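Long-range contacts in putative citrate lyase, alfa subunit (Streptococcus mutans, PDB 2HJ0), which belongs to the citrate lyase alpha subunit (CitF) family and is built around two large, mostly parallel mixed beta-sheets: residues I67-H72 and I95-S100; I162-L167 and Q202-T207. One frame throughout, in Å; residues are numbered along the deposited sequence.

Both contacts lie in one mixed sheet, where the strands run in the order 202-207, 164-169, 66-69, 95-99, all parallel. Their centres are about 10 Å apart, and the seam between them is the pairing of strands 66-69 and 164-169. Ser-68 belongs to contact 1 and also pairs with the first strand of contact 2: its N lies 3.1 Å from Val-164 O and its O lies 3.0 Å from Phe-166 N, both probable hydrogen bonds. Helices 79-89 (contact 1) and 191-199 (contact 2) pack on opposite faces of the sheet. Contact 1 also carries His-71, whose side chain is about 3 Å, nearest atoms, from a bound citric acid that probably comes from the crystallisation liquor.

Contact 1 of 2, residues I67-H72 and I95-S100; sequences ISFHHH and ISIAPS
Ile-67 to Phe-69 and Ile-95 to Pro-99 make a buried parallel strand pairing inside a large, mostly parallel sheet, their axes 26° apart. The backbone bonds come first: Ile-67 N gives its hydrogen to Ser-96 O at 2.9 Å, and Ile-67 O takes the N-H of Ala-98 at 2.8 Å. Further on, Ser-100 N reaches Phe-69 O at 2.9 Å. The chain leaves the first strand, runs through helix 79-89 and returns as the second, a beta-alpha-beta crossover, and that helix packs on the face bearing Ile-67 and Phe-69. There the CD1 of Ile-67 meets the CG2 branch of Ile-95 at 3.7 Å, the two side chains crossing at about a right angle. In Phe-69 a chi1 of -49° sets CG beside the backbone N, and from there the ring meets Ile-97 at its edge, CE1 to CG1 being 4.0 Å, while Met-80, Val-83 and Leu-84 pack against the same side chain. The other face carries Ser-68, whose OG is hydrogen-bonded to Asp-196, and Ala-98. Further along both chains, His-71 ND1 and Ser-100 OG are hydrogen-bonded, either being a possible donor; the modelled 2.5 Å is doubtful in its exact length. The hydroxyl comes in at the imidazole edge, and Tyr-192 stacks on that ring.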
loop_
_atom_site.group_PDB
_atom_site.type_symbol
_atom_site.label_atom_id
_atom_site.label_comp_id
_atom_site.label_asym_id
_atom_site.label_seq_id
_atom_site.Cartn_x
_atom_site.Cartn_y
_atom_site.Cartn_z
ATOM N N ILE A 67 -7.048 -1.009 20.999
ATOM C CA ILE A 67 -5.707 -0.737 20.537
ATOM C C ILE A 67 -5.102 -2.033 20.007
ATOM O O ILE A 67 -5.541 -3.127 20.370
ATOM C CB ILE A 67 -4.836 -0.177 21.686
ATOM C CG1 ILE A 67 -4.670 -1.223 22.790
ATOM C CG2 ILE A 67 -5.481 1.072 22.261
ATOM C CD1 ILE A 67 -3.802 -0.739 23.941
ATOM N N SER A 68 -4.091 -1.913 19.149
ATOM C CA SER A 68 -3.432 -3.090 18.573
ATOM C C SER A 68 -1.908 -3.019 18.634
ATOM O O SER A 68 -1.324 -1.956 18.877
ATOM C CB SER A 68 -3.866 -3.271 17.118
ATOM O OG SER A 68 -3.659 -2.085 16.367
ATOM N N PHE A 69 -1.285 -4.174 18.396
ATOM C CA PHE A 69 0.173 -4.335 18.400
ATOM C C PHE A 69 0.500 -5.514 17.497
ATOM O O PHE A 69 -0.383 -6.304 17.188
ATOM C CB PHE A 69 0.708 -4.677 19.798
ATOM C CG PHE A 69 0.208 -3.781 20.890
ATOM C CD1 PHE A 69 -1.006 -4.034 21.518
ATOM C CD2 PHE A 69 0.957 -2.687 21.299
ATOM C CE1 PHE A 69 -1.467 -3.205 22.537
ATOM C CE2 PHE A 69 0.508 -1.855 22.313
ATOM C CZ PHE A 69 -0.705 -2.116 22.933
ATOM N N HIS A 70 1.758 -5.639 17.073
ATOM C CA HIS A 70 2.128 -6.775 16.245
ATOM C C HIS A 70 3.135 -7.632 17.008
ATOM O O HIS A 70 3.684 -7.190 18.014
ATOM C CB HIS A 70 2.710 -6.325 14.914
ATOM C CG HIS A 70 4.066 -5.713 15.022
ATOM N ND1 HIS A 70 4.282 -4.360 14.881
ATOM C CD2 HIS A 70 5.268 -6.264 15.312
ATOM C CE1 HIS A 70 5.559 -4.100 15.088
ATOM N NE2 HIS A 70 6.179 -5.237 15.353
ATOM N N HIS A 71 3.368 -8.859 16.550
ATOM C CA HIS A 71 4.309 -9.749 17.233
ATOM C C HIS A 71 5.556 -10.135 16.427
ATOM O O HIS A 71 6.123 -11.226 16.623
ATOM C CB HIS A 71 3.592 -11.030 17.679
ATOM C CG HIS A 71 3.136 -11.896 16.549
ATOM N ND1 HIS A 71 2.121 -11.530 15.694
ATOM C CD2 HIS A 71 3.584 -13.095 16.106
ATOM C CE1 HIS A 71 1.964 -12.462 14.771
ATOM N NE2 HIS A 71 2.842 -13.423 14.997
ATOM N N HIS A 72 6.009 -9.253 15.543
ATOM C CA HIS A 72 7.182 -9.592 14.739
ATOM C C HIS A 72 8.469 -9.718 15.542
ATOM O O HIS A 72 9.424 -10.344 15.090
ATOM C CB HIS A 72 7.358 -8.590 13.598
ATOM C CG HIS A 72 6.475 -8.859 12.424
ATOM N ND1 HIS A 72 5.481 -7.993 12.024
ATOM C CD2 HIS A 72 6.450 -9.891 11.549
ATOM C CE1 HIS A 72 4.882 -8.477 10.951
ATOM N NE2 HIS A 72 5.453 -9.627 10.639
ATOM N N ILE A 95 -9.774 -1.349 28.412
ATOM C CA ILE A 95 -9.183 -1.270 27.083
ATOM C C ILE A 95 -9.304 -2.596 26.373
ATOM O O ILE A 95 -9.152 -3.655 26.978
ATOM C CB ILE A 95 -7.687 -0.872 27.137
ATOM C CG1 ILE A 95 -7.568 0.590 27.571
ATOM C CG2 ILE A 95 -7.029 -1.065 25.770
ATOM C CD1 ILE A 95 -8.348 1.532 26.691
ATOM N N SER A 96 -9.600 -2.529 25.080
ATOM C CA SER A 96 -9.743 -3.730 24.269
ATOM C C SER A 96 -8.437 -3.952 23.505
ATOM O O SER A 96 -8.023 -3.120 22.705
ATOM C CB SER A 96 -10.913 -3.551 23.307
ATOM O OG SER A 96 -11.349 -4.808 22.860
ATOM N N ILE A 97 -7.800 -5.082 23.754
ATOM C CA ILE A 97 -6.522 -5.389 23.135
ATOM C C ILE A 97 -6.671 -6.236 21.848
ATOM O O ILE A 97 -7.424 -7.220 21.806
ATOM C CB ILE A 97 -5.632 -6.104 24.206
ATOM C CG1 ILE A 97 -4.154 -5.863 23.973
ATOM C CG2 ILE A 97 -5.857 -7.617 24.164
ATOM C CD1 ILE A 97 -3.310 -6.645 24.959
ATOM N N ALA A 98 -5.977 -5.837 20.788
ATOM C CA ALA A 98 -6.050 -6.571 19.530
ATOM C C ALA A 98 -4.671 -6.832 18.913
ATOM O O ALA A 98 -4.385 -6.409 17.790
ATOM C CB ALA A 98 -6.946 -5.829 18.538
ATOM N N PRO A 99 -3.787 -7.524 19.653
ATOM C CA PRO A 99 -2.441 -7.834 19.148
ATOM C C PRO A 99 -2.495 -8.949 18.099
ATOM O O PRO A 99 -3.322 -9.854 18.197
ATOM C CB PRO A 99 -1.699 -8.277 20.406
ATOM C CG PRO A 99 -2.782 -8.966 21.190
ATOM C CD PRO A 99 -3.959 -8.029 21.031
ATOM N N SER A 100 -1.630 -8.880 17.090
ATOM C CA SER A 100 -1.591 -9.923 16.071
ATOM C C SER A 100 -1.334 -11.279 16.742
ATOM O O SER A 100 -1.784 -12.306 16.242
ATOM C CB SER A 100 -0.525 -9.616 15.026
ATOM O OG SER A 100 0.745 -9.433 15.611
#

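Contact 2 of 2, residues I162-L167 and Q202-T207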
loop_
_atom_site.group_PDB
_atom_site.type_symbol
_atom_site.label_atom_id
_atom_site.label_comp_id
_atom_site.label_asym_id
_atom_site.label_seq_id
_atom_site.Cartn_x
_atom_site.Cartn_y
_atom_site.Cartn_z
ATOM N N ILE A 162 -9.844 -0.638 15.069
ATOM C CA ILE A 162 -8.753 -0.195 15.917
ATOM C C ILE A 162 -8.716 1.306 16.122
ATOM O O ILE A 162 -8.658 2.072 15.165
ATOM C CB ILE A 162 -7.404 -0.650 15.343
ATOM C CG1 ILE A 162 -7.441 -2.155 15.078
ATOM C CG2 ILE A 162 -6.281 -0.336 16.324
ATOM C CD1 ILE A 162 -6.215 -2.675 14.334
ATOM N N ASP A 163 -8.753 1.728 17.380
ATOM C CA ASP A 163 -8.709 3.154 17.684
ATOM C C ASP A 163 -7.285 3.659 17.562
ATOM O O ASP A 163 -7.015 4.657 16.896
ATOM C CB ASP A 163 -9.219 3.425 19.097
ATOM C CG ASP A 163 -10.713 3.283 19.205
ATOM O OD1 ASP A 163 -11.430 4.071 18.540
ATOM O OD2 ASP A 163 -11.172 2.381 19.949
ATOM N N VAL A 164 -6.366 2.967 18.217
ATOM C CA VAL A 164 -4.977 3.367 18.168
ATOM C C VAL A 164 -4.105 2.144 18.019
ATOM O O VAL A 164 -4.235 1.175 18.769
ATOM C CB VAL A 164 -4.547 4.095 19.449
ATOM C CG1 VAL A 164 -3.094 4.537 19.333
ATOM C CG2 VAL A 164 -5.439 5.279 19.692
ATOM N N ALA A 165 -3.209 2.189 17.045
ATOM C CA ALA A 165 -2.298 1.080 16.833
ATOM C C ALA A 165 -0.900 1.508 17.235
ATOM O O ALA A 165 -0.354 2.469 16.691
ATOM C CB ALA A 165 -2.317 0.652 15.388
ATOM N N PHE A 166 -0.331 0.802 18.205
ATOM C CA PHE A 166 1.022 1.084 18.648
ATOM C C PHE A 166 1.906 0.058 17.969
ATOM O O PHE A 166 1.940 -1.089 18.395
ATOM C CB PHE A 166 1.098 0.942 20.151
ATOM C CG PHE A 166 0.251 1.931 20.878
ATOM C CD1 PHE A 166 0.703 3.223 21.093
ATOM C CD2 PHE A 166 -1.010 1.574 21.341
ATOM C CE1 PHE A 166 -0.094 4.140 21.765
ATOM C CE2 PHE A 166 -1.811 2.487 22.011
ATOM C CZ PHE A 166 -1.359 3.766 22.225
ATOM N N LEU A 167 2.601 0.473 16.909
ATOM C CA LEU A 167 3.459 -0.433 16.142
ATOM C C LEU A 167 4.967 -0.235 16.335
ATOM O O LEU A 167 5.466 0.883 16.252
ATOM C CB LEU A 167 3.142 -0.308 14.646
ATOM C CG LEU A 167 1.671 -0.350 14.236
ATOM C CD1 LEU A 167 1.544 -0.223 12.718
ATOM C CD2 LEU A 167 1.048 -1.658 14.726
ATOM N N GLN A 202 -5.844 5.871 14.396
ATOM C CA GLN A 202 -4.613 6.538 14.732
ATOM C C GLN A 202 -3.500 5.502 14.876
ATOM O O GLN A 202 -3.685 4.441 15.492
ATOM C CB GLN A 202 -4.780 7.343 16.015
ATOM C CG GLN A 202 -5.259 8.735 15.748
ATOM C CD GLN A 202 -5.126 9.607 16.941
ATOM O OE1 GLN A 202 -5.778 9.389 17.954
ATOM N NE2 GLN A 202 -4.272 10.614 16.842
ATOM N N VAL A 203 -2.353 5.818 14.282
ATOM C CA VAL A 203 -1.190 4.942 14.310
ATOM C C VAL A 203 -0.003 5.625 14.974
ATOM O O VAL A 203 0.373 6.739 14.610
ATOM C CB VAL A 203 -0.792 4.507 12.860
ATOM C CG1 VAL A 203 0.576 3.831 12.849
ATOM C CG2 VAL A 203 -1.853 3.562 12.292
ATOM N N VAL A 204 0.574 4.949 15.960
ATOM C CA VAL A 204 1.740 5.450 16.682
ATOM C C VAL A 204 2.867 4.445 16.467
ATOM O O VAL A 204 2.786 3.333 16.982
ATOM C CB VAL A 204 1.468 5.530 18.200
ATOM C CG1 VAL A 204 2.762 5.808 18.948
ATOM C CG2 VAL A 204 0.474 6.610 18.492
ATOM N N ILE A 205 3.898 4.794 15.702
ATOM C CA ILE A 205 4.982 3.833 15.533
ATOM C C ILE A 205 6.071 4.184 16.554
ATOM O O ILE A 205 6.408 5.359 16.736
ATOM C CB ILE A 205 5.593 3.802 14.061
ATOM C CG1 ILE A 205 6.530 4.976 13.843
ATOM C CG2 ILE A 205 4.508 3.790 12.994
ATOM C CD1 ILE A 205 7.939 4.579 14.046
ATOM N N VAL A 206 6.585 3.166 17.243
ATOM C CA VAL A 206 7.625 3.330 18.263
ATOM C C VAL A 206 8.916 2.769 17.683
ATOM O O VAL A 206 9.056 1.550 17.494
ATOM C CB VAL A 206 7.273 2.535 19.548
ATOM C CG1 VAL A 206 8.243 2.887 20.678
ATOM C CG2 VAL A 206 5.843 2.805 19.932
ATOM N N THR A 207 9.859 3.652 17.390
ATOM C CA THR A 207 11.098 3.189 16.806
ATOM C C THR A 207 12.242 3.163 17.777
ATOM O O THR A 207 12.253 3.843 18.810
ATOM C CB THR A 207 11.530 4.030 15.593
ATOM O OG1 THR A 207 12.594 3.358 14.896
ATOM C CG2 THR A 207 11.995 5.394 16.040
#
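Ala-165 and Val-204 sit at the heart of a parallel strand pairing joined by backbone hydrogen bonds and by side chains on both faces. Five hydrogen bonds join the two segments in alternation, the first starting from the loop residue Asp-163. Gln-202 N binds Asp-163 O at 3.0 Å, and Ala-165 N returns to Gln-202 O at 2.8 Å. Val-204 N then meets Ala-165 O at 2.7 Å, and Leu-167 N reaches Val-204 O at 2.9 Å. The last bond, from Val-206 N to Leu-167 O, is 2.7 Å. Weaker CA-H...O contacts fill in between; Phe-166 CA, for instance, approaches Val-204 O at 3.3 Å, giving that carbonyl a second partner.

The apolar contacts divide between the two faces of the sheet. On one, the side chains of Phe-166 and Val-204 lie alongside each other and point the same way, with Phe-166 CD1 3.8 Å from Val-204 CB. A chi1 of -178° in Val-164 swings CG1 away from its own backbone N and over one face of the phenyl ring, offset toward the rim. On the other face Leu-167 crosses Val-203 at a slant, CD1 to CG1 4.2 Å, and both side chains also pack on Ala-197 of helix 191-199.

Two carboxylates take backbone N-H groups: OD2 of Asp-163 that of Thr-66, and OD2 of Asp-226, outside the segments, that of Val-203. Helix 191-199 lies between the strands in sequence and packs on Leu-167 and Val-203; the connection, which also includes the short strands 171-172 and 178-179, amounts to a beta-alpha-beta crossover with an insertion, joining adjacent parallel strands and consistent with the Rossmann-like clan to which the family belongs.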